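Local structure of peptidoglycan recognition protein 3 (Branchiostoma belcheri tsingtauense, 4Z8I) at residues A[63-66]-A[70-73]; A[67-70]-A[76-79]; A[104-109]-A[133-138]; A[145-150]-A[154-159]; A[161-166]-A[170-175]. The protein probably cuts the N-acetylmuramoyl-L-alanine amide bond of bacterial peptidoglycan with a zinc-dependent amidase domain fused to a chitin-binding domain. One frame throughout, in Å; residues are numbered along the deposited sequence.

Contact 1 of 5, residues A[63-66]-A[70-73]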
# COMPACT_ATOMS: atom_id res chain seq x y z
N CYS A 63 1.31 -1.01 9.03
CA CYS A 63 0.57 -2.02 8.29
C CYS A 63 -0.94 -1.80 8.33
O CYS A 63 -1.55 -1.79 9.41
CB CYS A 63 0.92 -3.42 8.81
SG CYS A 63 2.58 -3.97 8.37
N PRO A 64 -1.56 -1.60 7.15
CA PRO A 64 -3.00 -1.40 7.02
C PRO A 64 -3.73 -2.73 7.12
O PRO A 64 -3.11 -3.76 6.87
CB PRO A 64 -3.13 -0.85 5.60
CG PRO A 64 -2.02 -1.52 4.86
CD PRO A 64 -0.88 -1.60 5.85
N ARG A 65 -5.01 -2.72 7.46
CA ARG A 65 -5.76 -3.98 7.50
C ARG A 65 -5.94 -4.54 6.09
O ARG A 65 -6.61 -3.93 5.25
CB ARG A 65 -7.11 -3.81 8.19
CG ARG A 65 -7.93 -5.10 8.25
CD ARG A 65 -7.13 -6.27 8.84
NE ARG A 65 -7.82 -7.55 8.66
CZ ARG A 65 -8.50 -8.17 9.62
NH1 ARG A 65 -9.10 -9.33 9.37
NH2 ARG A 65 -8.59 -7.64 10.83
N ILE A 66 -5.33 -5.69 5.84
CA ILE A 66 -5.45 -6.36 4.55
C ILE A 66 -6.59 -7.38 4.59
O ILE A 66 -6.57 -8.31 5.40
CB ILE A 66 -4.14 -7.09 4.19
CG1 ILE A 66 -2.97 -6.09 4.16
CG2 ILE A 66 -4.28 -7.80 2.85
CD1 ILE A 66 -1.62 -6.75 4.01
N SER A 70 -9.88 -15.18 1.58
CA SER A 70 -11.05 -15.84 2.16
C SER A 70 -12.07 -14.84 2.67
O SER A 70 -13.25 -15.15 2.80
CB SER A 70 -10.63 -16.78 3.29
OG SER A 70 -10.10 -16.05 4.38
N GLU A 71 -11.62 -13.62 2.97
CA GLU A 71 -12.53 -12.59 3.46
C GLU A 71 -13.29 -11.88 2.35
O GLU A 71 -14.44 -11.50 2.53
CB GLU A 71 -11.80 -11.57 4.33
CG GLU A 71 -11.29 -12.13 5.65
CD GLU A 71 -10.75 -11.05 6.56
OE1 GLU A 71 -9.51 -10.91 6.65
OE2 GLU A 71 -11.56 -10.33 7.18
N TRP A 72 -12.64 -11.68 1.20
CA TRP A 72 -13.32 -11.05 0.07
C TRP A 72 -13.99 -12.06 -0.85
O TRP A 72 -14.63 -11.68 -1.83
CB TRP A 72 -12.44 -10.06 -0.71
CG TRP A 72 -11.18 -10.58 -1.36
CD1 TRP A 72 -9.90 -10.45 -0.90
CD2 TRP A 72 -11.07 -11.26 -2.62
NE1 TRP A 72 -9.01 -11.03 -1.78
CE2 TRP A 72 -9.71 -11.53 -2.84
CE3 TRP A 72 -12.00 -11.68 -3.58
CZ2 TRP A 72 -9.25 -12.19 -3.98
CZ3 TRP A 72 -11.55 -12.34 -4.71
CH2 TRP A 72 -10.19 -12.59 -4.90
N GLY A 73 -13.85 -13.34 -0.53
CA GLY A 73 -14.57 -14.38 -1.24
C GLY A 73 -13.87 -14.91 -2.47
O GLY A 73 -14.52 -15.20 -3.48
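Glu71 OE1 is the atom on which this contact turns: it takes a hydrogen bond from Arg65 NH1 at 3.2 Å, part of a salt bridge, and a weak one from Ser68 OG. The two long side chains meet at about a right angle. Glu71 OE1 lies at the edge of the guanidinium, only 6° out of its plane, and the arginine nitrogen arrives on the syn side of the carboxylate. Across the contact one hydrogen bond is made, Arg65 NH1 to Glu71 OE1, with the planes of the two flat groups turned 58° against each other. A bend at chi2 (52°) in the arginine chain and an extended glutamate chain bring the ends together although the backbones stay well apart. Such a pair illustrates how a surface ion pair can bridge the few residues between a strand and the short helix that follows, without apolar packing. Trp72 packs on helix 103-120, and Ile66 on Leu183 of helix 174-190. Arg65 and Glu71 thus tie the approach to edge strand 66-67 of the mixed sheet to the short helix 69-72, a local strand-to-helix connection.

Contact 2 of 5, residues A[67-70]-A[76-79]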
# COMPACT_ATOMS: atom_id res chain seq x y z
N VAL A 67 -7.57 -7.19 3.72
CA VAL A 67 -8.66 -8.16 3.56
C VAL A 67 -8.13 -9.38 2.83
O VAL A 67 -7.74 -9.29 1.66
CB VAL A 67 -9.83 -7.56 2.76
CG1 VAL A 67 -10.94 -8.58 2.60
CG2 VAL A 67 -10.36 -6.31 3.44
N SER A 68 -8.10 -10.52 3.51
CA SER A 68 -7.55 -11.74 2.92
C SER A 68 -8.47 -12.30 1.84
O SER A 68 -9.63 -11.90 1.73
CB SER A 68 -7.31 -12.81 3.99
OG SER A 68 -8.53 -13.34 4.46
N LYS A 69 -7.94 -13.22 1.04
CA LYS A 69 -8.69 -13.83 -0.05
C LYS A 69 -9.96 -14.52 0.43
O LYS A 69 -11.01 -14.43 -0.21
CB LYS A 69 -7.80 -14.82 -0.81
CG LYS A 69 -6.58 -14.18 -1.46
CD LYS A 69 -6.42 -14.57 -2.92
CE LYS A 69 -5.93 -16.00 -3.07
NZ LYS A 69 -5.44 -16.26 -4.45
N SER A 70 -9.88 -15.18 1.58
CA SER A 70 -11.05 -15.84 2.16
C SER A 70 -12.07 -14.84 2.67
O SER A 70 -13.25 -15.15 2.80
CB SER A 70 -10.63 -16.78 3.29
OG SER A 70 -10.10 -16.05 4.38
N ALA A 76 -11.18 -20.81 -5.37
CA ALA A 76 -10.02 -21.66 -5.15
C ALA A 76 -8.96 -21.43 -6.22
O ALA A 76 -9.26 -21.46 -7.42
CB ALA A 76 -10.44 -23.12 -5.11
N THR A 77 -7.73 -21.19 -5.79
CA THR A 77 -6.59 -21.10 -6.70
C THR A 77 -5.47 -22.02 -6.24
O THR A 77 -5.53 -22.58 -5.14
CB THR A 77 -6.05 -19.65 -6.81
OG1 THR A 77 -5.64 -19.19 -5.51
CG2 THR A 77 -7.12 -18.72 -7.36
N ASN A 78 -4.45 -22.18 -7.07
CA ASN A 78 -3.32 -23.05 -6.75
C ASN A 78 -2.09 -22.60 -7.53
O ASN A 78 -1.42 -23.39 -8.19
CB ASN A 78 -3.66 -24.50 -7.08
CG ASN A 78 -2.70 -25.49 -6.46
OD1 ASN A 78 -2.04 -25.19 -5.46
ND2 ASN A 78 -2.61 -26.68 -7.04
N TYR A 79 -1.80 -21.30 -7.44
CA TYR A 79 -0.68 -20.71 -8.17
C TYR A 79 0.50 -20.49 -7.24
O TYR A 79 0.42 -19.74 -6.27
CB TYR A 79 -1.12 -19.38 -8.79
CG TYR A 79 -0.01 -18.62 -9.48
CD1 TYR A 79 0.37 -18.94 -10.78
CD2 TYR A 79 0.63 -17.57 -8.85
CE1 TYR A 79 1.37 -18.24 -11.41
CE2 TYR A 79 1.64 -16.87 -9.48
CZ TYR A 79 2.00 -17.21 -10.76
OH TYR A 79 3.00 -16.51 -11.39
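Lys69 reaches Thr77 by a chain that starts with CG anti to its carbonyl carbon (chi1 -62°) and then bends at chi2 and chi3, while Thr77 turns OG1 between its backbone N and carbonyl carbon (chi1 59°) to receive it. The two side chains meet tip to tip. Lys69 NZ donates to Thr77 OG1 at 3.1 Å, and the threonine methyl CG2 stands off at 4.2 Å from the same Lys69 NZ, so the touch is carried by the hydroxyl. This bond is the lesser of the lysine's ties: its ammonium also forms a salt bridge with Asp125, whose side chain Thr77 touches as well, which gathers the three groups at one spot. A leucine in place of the lysine would probably leave the Asp125 carboxylate without its charged mate and set the Thr77 hydroxyl free to turn. The serines on either side of Lys69 in the chain, Ser68 and Ser70, share a hydrogen bond, OG to OG, of 3.1 Å. The example shows a polar fastening on a partly exposed surface: a lysine from the start of helix 69-72 holds the loop that follows this helix, where Thr77 rests on Gln114 and Met118 of helix 103-120, in a helix-loop connection leading on to strand 87-94.

Contact 3 of 5, residues A[104-109]-A[133-138]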
# COMPACT_ATOMS: atom_id res chain seq x y z
N SER A 104 -17.95 -4.47 1.15
CA SER A 104 -18.78 -5.41 0.41
C SER A 104 -18.65 -5.18 -1.09
O SER A 104 -18.34 -6.11 -1.85
CB SER A 104 -20.24 -5.29 0.84
OG SER A 104 -20.76 -4.02 0.50
N SER A 105 -18.89 -3.95 -1.52
CA SER A 105 -18.80 -3.60 -2.93
C SER A 105 -17.38 -3.75 -3.49
O SER A 105 -17.19 -4.15 -4.64
CB SER A 105 -19.34 -2.18 -3.18
OG SER A 105 -18.74 -1.25 -2.30
N CYS A 106 -16.38 -3.44 -2.68
CA CYS A 106 -15.00 -3.63 -3.11
C CYS A 106 -14.65 -5.11 -3.18
O CYS A 106 -13.89 -5.53 -4.05
CB CYS A 106 -14.04 -2.86 -2.20
SG CYS A 106 -14.10 -1.07 -2.42
N SER A 107 -15.16 -5.88 -2.27
CA SER A 107 -14.96 -7.29 -2.31
C SER A 107 -15.61 -7.90 -3.51
O SER A 107 -15.06 -8.76 -4.14
CB SER A 107 -15.47 -7.92 -1.03
OG SER A 107 -14.70 -7.47 0.02
N LEU A 108 -16.80 -7.44 -3.84
CA LEU A 108 -17.45 -7.89 -5.03
C LEU A 108 -16.64 -7.50 -6.22
O LEU A 108 -16.46 -8.28 -7.11
CB LEU A 108 -18.85 -7.32 -5.16
CG LEU A 108 -19.58 -7.70 -6.44
CD1 LEU A 108 -18.95 -7.17 -7.69
CD2 LEU A 108 -19.82 -9.16 -6.56
N GLN A 109 -16.12 -6.30 -6.23
CA GLN A 109 -15.37 -5.82 -7.35
C GLN A 109 -14.12 -6.63 -7.59
O GLN A 109 -13.81 -6.94 -8.69
CB GLN A 109 -15.05 -4.35 -7.19
CG GLN A 109 -14.67 -3.66 -8.47
CD GLN A 109 -15.57 -3.99 -9.61
OE1 GLN A 109 -16.76 -4.02 -9.48
NE2 GLN A 109 -15.01 -4.24 -10.74
N GLY A 133 -9.26 -0.26 -2.68
CA GLY A 133 -10.54 0.34 -3.01
C GLY A 133 -10.70 1.70 -2.38
O GLY A 133 -9.97 2.06 -1.46
N ASN A 134 -11.67 2.48 -2.88
CA ASN A 134 -11.95 3.79 -2.33
C ASN A 134 -12.52 3.70 -0.91
O ASN A 134 -12.69 4.72 -0.24
CB ASN A 134 -12.90 4.58 -3.24
CG ASN A 134 -12.16 5.33 -4.34
OD1 ASN A 134 -10.95 5.21 -4.49
ND2 ASN A 134 -12.91 6.12 -5.11
N ASP A 135 -12.80 2.48 -0.48
CA ASP A 135 -13.24 2.22 0.89
C ASP A 135 -12.06 2.31 1.85
O ASP A 135 -12.23 2.21 3.07
CB ASP A 135 -13.91 0.85 1.00
CG ASP A 135 -12.93 -0.30 0.75
OD1 ASP A 135 -11.95 -0.09 0.00
OD2 ASP A 135 -13.16 -1.40 1.30
N GLY A 136 -10.86 2.48 1.30
CA GLY A 136 -9.67 2.65 2.10
C GLY A 136 -9.03 1.35 2.52
O GLY A 136 -8.07 1.34 3.28
N ASN A 137 -9.55 0.24 2.01
CA ASN A 137 -9.02 -1.08 2.35
C ASN A 137 -8.04 -1.63 1.32
O ASN A 137 -8.06 -1.24 0.15
CB ASN A 137 -10.16 -2.07 2.56
CG ASN A 137 -10.89 -1.85 3.87
OD1 ASN A 137 -10.28 -1.70 4.93
ND2 ASN A 137 -12.22 -1.83 3.81
N VAL A 138 -7.18 -2.54 1.77
CA VAL A 138 -6.30 -3.28 0.88
C VAL A 138 -6.81 -4.71 0.77
O VAL A 138 -7.23 -5.32 1.76
CB VAL A 138 -4.85 -3.29 1.41
CG1 VAL A 138 -3.92 -3.97 0.41
CG2 VAL A 138 -4.38 -1.88 1.68
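The Asp135 carboxylate is the flat group here, and its two faces meet different chemistry. Over one face lies the sulphur of Cys106, with Cys106 SG 3.5 Å from Asp135 CG and 3.4 Å from Asp135 OD1, a contact of packing and not a hydrogen bond. On the opposite face both donors come from Asn137: its backbone N reaches Asp135 OD1 at 3.1 Å, and its amide ND2 reaches Asp135 OD2 at 2.7 Å. Both approach from well above the carboxylate plane, by 72° and 61°. Asp135 OD2 has a further partner in the hydroxyl of Tyr139, so the carboxylate is held through both oxygens. Its chi1 of 66°, which sets CG between the backbone N and the carbonyl carbon, brings it back over its own turn. A leucine at Asp135 would probably leave the Asn137 donors and the Tyr139 hydroxyl without their acceptor and let the turn shift against the helix. Beside it, Cys106 SG also packs on Gly133 CA at 3.9 Å, an approach made possible by the absence of a side chain. The sulphur belongs to the disulfide with Cys100, which ties the start of helix 103-120 to the loop before it. The Asp135 OD1 bond forms an Asx turn, set on a type I turn from Gly133 to Gly136. With Gly136 at positive phi and Gly133 N bonded to Asn137 O, the pattern is that of a type I turn with a G1 bulge, linking the antiparallel strands 130-132 and 138-140 as a beta hairpin.

Contact 4 of 5, residues A[145-150]-A[154-159]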
# COMPACT_ATOMS: atom_id res chain seq x y z
N ASP A 145 4.52 -13.00 -1.92
CA ASP A 145 5.48 -14.05 -2.26
C ASP A 145 5.33 -14.65 -3.65
O ASP A 145 6.20 -15.39 -4.10
CB ASP A 145 5.41 -15.15 -1.19
CG ASP A 145 5.63 -14.62 0.21
OD1 ASP A 145 6.30 -13.57 0.35
OD2 ASP A 145 5.13 -15.24 1.17
N ARG A 146 4.23 -14.34 -4.33
CA ARG A 146 3.96 -14.94 -5.63
C ARG A 146 4.12 -13.96 -6.79
O ARG A 146 3.75 -12.79 -6.69
CB ARG A 146 2.57 -15.59 -5.64
CG ARG A 146 2.54 -16.95 -4.96
CD ARG A 146 1.15 -17.33 -4.45
NE ARG A 146 1.17 -18.65 -3.82
CZ ARG A 146 1.50 -18.87 -2.54
NH1 ARG A 146 1.83 -17.85 -1.76
NH2 ARG A 146 1.50 -20.10 -2.05
N ARG A 147 4.67 -14.45 -7.90
CA ARG A 147 4.84 -13.63 -9.10
C ARG A 147 3.49 -13.21 -9.66
O ARG A 147 2.60 -14.03 -9.85
CB ARG A 147 5.62 -14.39 -10.17
CG ARG A 147 5.74 -13.62 -11.48
CD ARG A 147 6.15 -14.53 -12.62
NE ARG A 147 7.45 -15.14 -12.39
CZ ARG A 147 7.99 -16.05 -13.19
NH1 ARG A 147 7.34 -16.46 -14.27
NH2 ARG A 147 9.18 -16.56 -12.91
N GLY A 148 3.35 -11.91 -9.93
CA GLY A 148 2.10 -11.40 -10.47
C GLY A 148 2.05 -11.45 -11.98
O GLY A 148 3.02 -11.83 -12.64
N ALA A 149 0.90 -11.05 -12.53
CA ALA A 149 0.73 -10.92 -13.97
C ALA A 149 0.08 -9.58 -14.27
O ALA A 149 -1.07 -9.52 -14.69
CB ALA A 149 -0.11 -12.06 -14.51
N HIS A 150 0.84 -8.51 -14.04
CA HIS A 150 0.31 -7.15 -14.17
C HIS A 150 1.15 -6.28 -15.10
O HIS A 150 0.66 -5.29 -15.65
CB HIS A 150 0.21 -6.49 -12.79
CG HIS A 150 1.51 -6.43 -12.05
ND1 HIS A 150 2.41 -5.40 -12.22
CD2 HIS A 150 2.06 -7.27 -11.14
CE1 HIS A 150 3.46 -5.61 -11.44
NE2 HIS A 150 3.27 -6.73 -10.78
N VAL A 154 8.31 -6.62 -15.99
CA VAL A 154 8.74 -6.41 -14.61
C VAL A 154 8.02 -7.30 -13.58
O VAL A 154 8.22 -7.16 -12.37
CB VAL A 154 8.61 -4.90 -14.24
CG1 VAL A 154 7.17 -4.54 -13.89
CG2 VAL A 154 9.55 -4.54 -13.10
N ASN A 155 7.21 -8.25 -14.06
CA ASN A 155 6.48 -9.16 -13.19
C ASN A 155 7.34 -9.92 -12.18
O ASN A 155 6.93 -10.14 -11.04
CB ASN A 155 5.66 -10.16 -14.01
CG ASN A 155 4.38 -9.57 -14.56
OD1 ASN A 155 3.86 -8.59 -14.04
ND2 ASN A 155 3.86 -10.18 -15.62
N THR A 156 8.54 -10.31 -12.60
CA THR A 156 9.44 -11.07 -11.74
C THR A 156 10.20 -10.18 -10.75
O THR A 156 10.84 -10.68 -9.83
CB THR A 156 10.47 -11.87 -12.56
OG1 THR A 156 11.33 -10.97 -13.26
CG2 THR A 156 9.77 -12.77 -13.57
N GLU A 157 10.12 -8.87 -10.94
CA GLU A 157 10.91 -7.96 -10.12
C GLU A 157 10.04 -6.99 -9.33
O GLU A 157 10.55 -6.03 -8.76
CB GLU A 157 11.87 -7.14 -11.00
CG GLU A 157 13.14 -7.87 -11.40
CD GLU A 157 14.12 -6.95 -12.12
OE1 GLU A 157 15.26 -6.81 -11.64
OE2 GLU A 157 13.74 -6.36 -13.15
N SER A 158 8.74 -7.24 -9.27
CA SER A 158 7.86 -6.24 -8.69
C SER A 158 6.66 -6.78 -7.93
O SER A 158 6.29 -7.95 -8.04
CB SER A 158 7.36 -5.29 -9.78
OG SER A 158 6.47 -5.94 -10.66
N ILE A 159 6.06 -5.88 -7.15
CA ILE A 159 4.76 -6.08 -6.55
C ILE A 159 3.78 -5.19 -7.30
O ILE A 159 4.04 -4.00 -7.49
CB ILE A 159 4.78 -5.68 -5.06
CG1 ILE A 159 5.51 -6.74 -4.23
CG2 ILE A 159 3.37 -5.49 -4.53
CD1 ILE A 159 4.83 -8.09 -4.21
O HOH W 1 4.74 -9.48 -9.80
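His150 and Asn155 slide past each other in opposite directions, and the amide oxygen ends above the imidazole: Asn155 OD1 sits over the centre of one ring face, 3.6 Å above its plane, with ring and amide planes 68° apart. The same oxygen accepts from His150 N at 3.0 Å, tilted 31° from the carbonyl plane, and from Ala151 N as well, so two backbone donors fix the amide's rotation. The ring can come back over its own backbone because CG takes the crowded position, chi1 58°. At the ring's edge, near its plane, lies Ser158 OG; that hydroxyl donates to Val154 O at 2.7 Å, which Glu157 N meets from the opposite face of the carbonyl plane. Farther out, Arg147 and Thr156 run side by side in the same direction, and the threonine methyl rests on one face of the guanidinium, with Thr156 CG2 3.5 Å from Arg147 NE. Between the segments a water accepts from Gly148 N at 2.8 Å and lies within bonding distance of Asn155 O and Ser158 O. His150 ND1 is hydrogen-bonded to His93, a zinc ligand, and the His150 side chain lies about 6 Å from the zinc. Asn155 and Ser158 thus border a histidine just behind the metal ligands, a second-shell arrangement at the active site of a zinc-dependent N-acetylmuramoyl-L-alanine amidase.

Contact 5 of 5, residues A[161-166]-A[170-175]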
# COMPACT_ATOMS: atom_id res chain seq x y z
N ILE A 161 0.34 -3.27 -7.40
CA ILE A 161 -0.79 -2.75 -6.63
C ILE A 161 -1.77 -2.05 -7.56
O ILE A 161 -1.39 -1.14 -8.30
CB ILE A 161 -0.33 -1.73 -5.57
CG1 ILE A 161 0.67 -2.37 -4.61
CG2 ILE A 161 -1.53 -1.19 -4.81
CD1 ILE A 161 1.22 -1.41 -3.58
N CYS A 162 -3.03 -2.47 -7.52
CA CYS A 162 -4.03 -1.89 -8.40
C CYS A 162 -5.13 -1.17 -7.63
O CYS A 162 -5.82 -1.78 -6.82
CB CYS A 162 -4.65 -2.97 -9.29
SG CYS A 162 -5.96 -2.36 -10.37
N PHE A 163 -5.28 0.12 -7.88
CA PHE A 163 -6.40 0.87 -7.33
C PHE A 163 -7.64 0.51 -8.13
O PHE A 163 -7.59 0.44 -9.36
CB PHE A 163 -6.15 2.38 -7.43
CG PHE A 163 -5.10 2.88 -6.48
CD1 PHE A 163 -3.76 2.63 -6.72
CD2 PHE A 163 -5.46 3.62 -5.37
CE1 PHE A 163 -2.79 3.10 -5.85
CE2 PHE A 163 -4.50 4.09 -4.49
CZ PHE A 163 -3.17 3.84 -4.74
N MET A 164 -8.75 0.26 -7.45
CA MET A 164 -9.99 -0.08 -8.14
C MET A 164 -10.79 1.17 -8.53
O MET A 164 -11.37 1.84 -7.68
CB MET A 164 -10.83 -1.05 -7.33
CG MET A 164 -10.23 -2.44 -7.28
SD MET A 164 -11.25 -3.64 -6.42
CE MET A 164 -11.24 -2.96 -4.76
N GLY A 165 -10.79 1.46 -9.83
CA GLY A 165 -11.48 2.61 -10.37
C GLY A 165 -10.78 3.12 -11.62
O GLY A 165 -9.77 2.55 -12.04
N ASP A 166 -11.33 4.17 -12.21
CA ASP A 166 -10.70 4.82 -13.36
C ASP A 166 -10.23 6.20 -12.93
O ASP A 166 -11.04 7.05 -12.55
CB ASP A 166 -11.68 4.94 -14.52
CG ASP A 166 -11.01 5.31 -15.83
OD1 ASP A 166 -9.81 5.68 -15.81
OD2 ASP A 166 -11.67 5.25 -16.88
N GLN A 170 -10.14 11.40 -12.46
CA GLN A 170 -10.40 11.38 -11.03
C GLN A 170 -9.15 10.99 -10.26
O GLN A 170 -8.19 10.49 -10.84
CB GLN A 170 -11.51 10.38 -10.69
CG GLN A 170 -12.93 10.91 -10.82
CD GLN A 170 -13.95 9.97 -10.21
OE1 GLN A 170 -13.64 8.83 -9.86
NE2 GLN A 170 -15.18 10.45 -10.08
N LYS A 171 -9.16 11.22 -8.95
CA LYS A 171 -8.14 10.68 -8.07
C LYS A 171 -8.83 9.82 -7.03
O LYS A 171 -9.96 10.11 -6.64
CB LYS A 171 -7.34 11.81 -7.40
CG LYS A 171 -6.57 12.68 -8.38
CD LYS A 171 -5.83 13.82 -7.69
CE LYS A 171 -4.68 13.32 -6.84
NZ LYS A 171 -3.91 14.44 -6.23
N PRO A 172 -8.17 8.74 -6.59
CA PRO A 172 -8.75 7.89 -5.54
C PRO A 172 -8.96 8.67 -4.25
O PRO A 172 -8.43 9.77 -4.11
CB PRO A 172 -7.67 6.82 -5.34
CG PRO A 172 -6.88 6.81 -6.61
CD PRO A 172 -6.88 8.23 -7.08
N THR A 173 -9.73 8.11 -3.33
CA THR A 173 -9.93 8.75 -2.03
C THR A 173 -8.61 8.79 -1.27
O THR A 173 -7.73 7.95 -1.50
CB THR A 173 -11.00 8.01 -1.20
OG1 THR A 173 -10.57 6.67 -0.94
CG2 THR A 173 -12.32 7.97 -1.94
N ALA A 174 -8.45 9.76 -0.38
CA ALA A 174 -7.22 9.90 0.39
C ALA A 174 -6.94 8.63 1.18
O ALA A 174 -5.79 8.27 1.41
CB ALA A 174 -7.31 11.10 1.32
N SER A 175 -8.01 7.94 1.59
CA SER A 175 -7.88 6.69 2.33
C SER A 175 -7.26 5.59 1.47
O SER A 175 -6.51 4.75 1.97
CB SER A 175 -9.23 6.24 2.89
OG SER A 175 -10.17 6.04 1.85
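Phe163 and Pro172 supply the apolar part of the contact. Their side chains cross at about a right angle, and the pyrrolidine comes obliquely to the phenyl ring, Phe163 CD2 lying 3.7 Å from Pro172 CG and 3.9 Å from Pro172 CB. With CG anti to its carbonyl carbon (chi1 -72°), the phenylalanine brings CD2 to the proline. Both are buried: Phe163 also touches Ile92 of strand 87-94 and Ala180 of helix 174-190, and Pro172 packs on Ile177 of that helix. A second, looser van der Waals touch lies nearer the surface, where Asp166 O approaches Gln170 CB at 3.8 Å. The segments are the two ends of a loop that leaves strand 158-163 and enters helix 174-190, the first half of a beta-alpha-beta crossover that returns to the mixed sheet at strand 197-201, beyond strand 87-94. Gly165, in the connection, has backbone angles that call for glycine. No hydrogen bond joins the two segments; the side-chain bonds lie in 170-175. Thr173 occupies the N-cap position, and its hydroxyl makes a weak bond to Ala176 N at the first turn of the helix. Ser175 OG donates to Thr173 OG1 at 2.9 Å, which holds the capping side chain from within the helix. Thr173 OG1 is also bonded to Asn134 O in the hairpin turn.

Overall arrangement
Contacts 1 and 2 are surface contacts, both resting on helix 69-72 and sharing Ser70; a salt bridge carries contact 1, and a lysine-to-hydroxyl bond contact 2. Contacts 3, 4 and 5 are partly buried: contacts 3 and 5 meet by packing alone, while contact 4 adds a hydrogen bond to backbone and a bridging water. Contact 3 touches both contact 5 and contact 2, so hairpin, edge strand and helix start lie together in space. Contacts 4 and 5 use opposite ends of strand 158-163, with centres 20 Å apart: the first borders the zinc site, the second the entry to helix 174-190. Tyr79 joins contact 2 to contact 4.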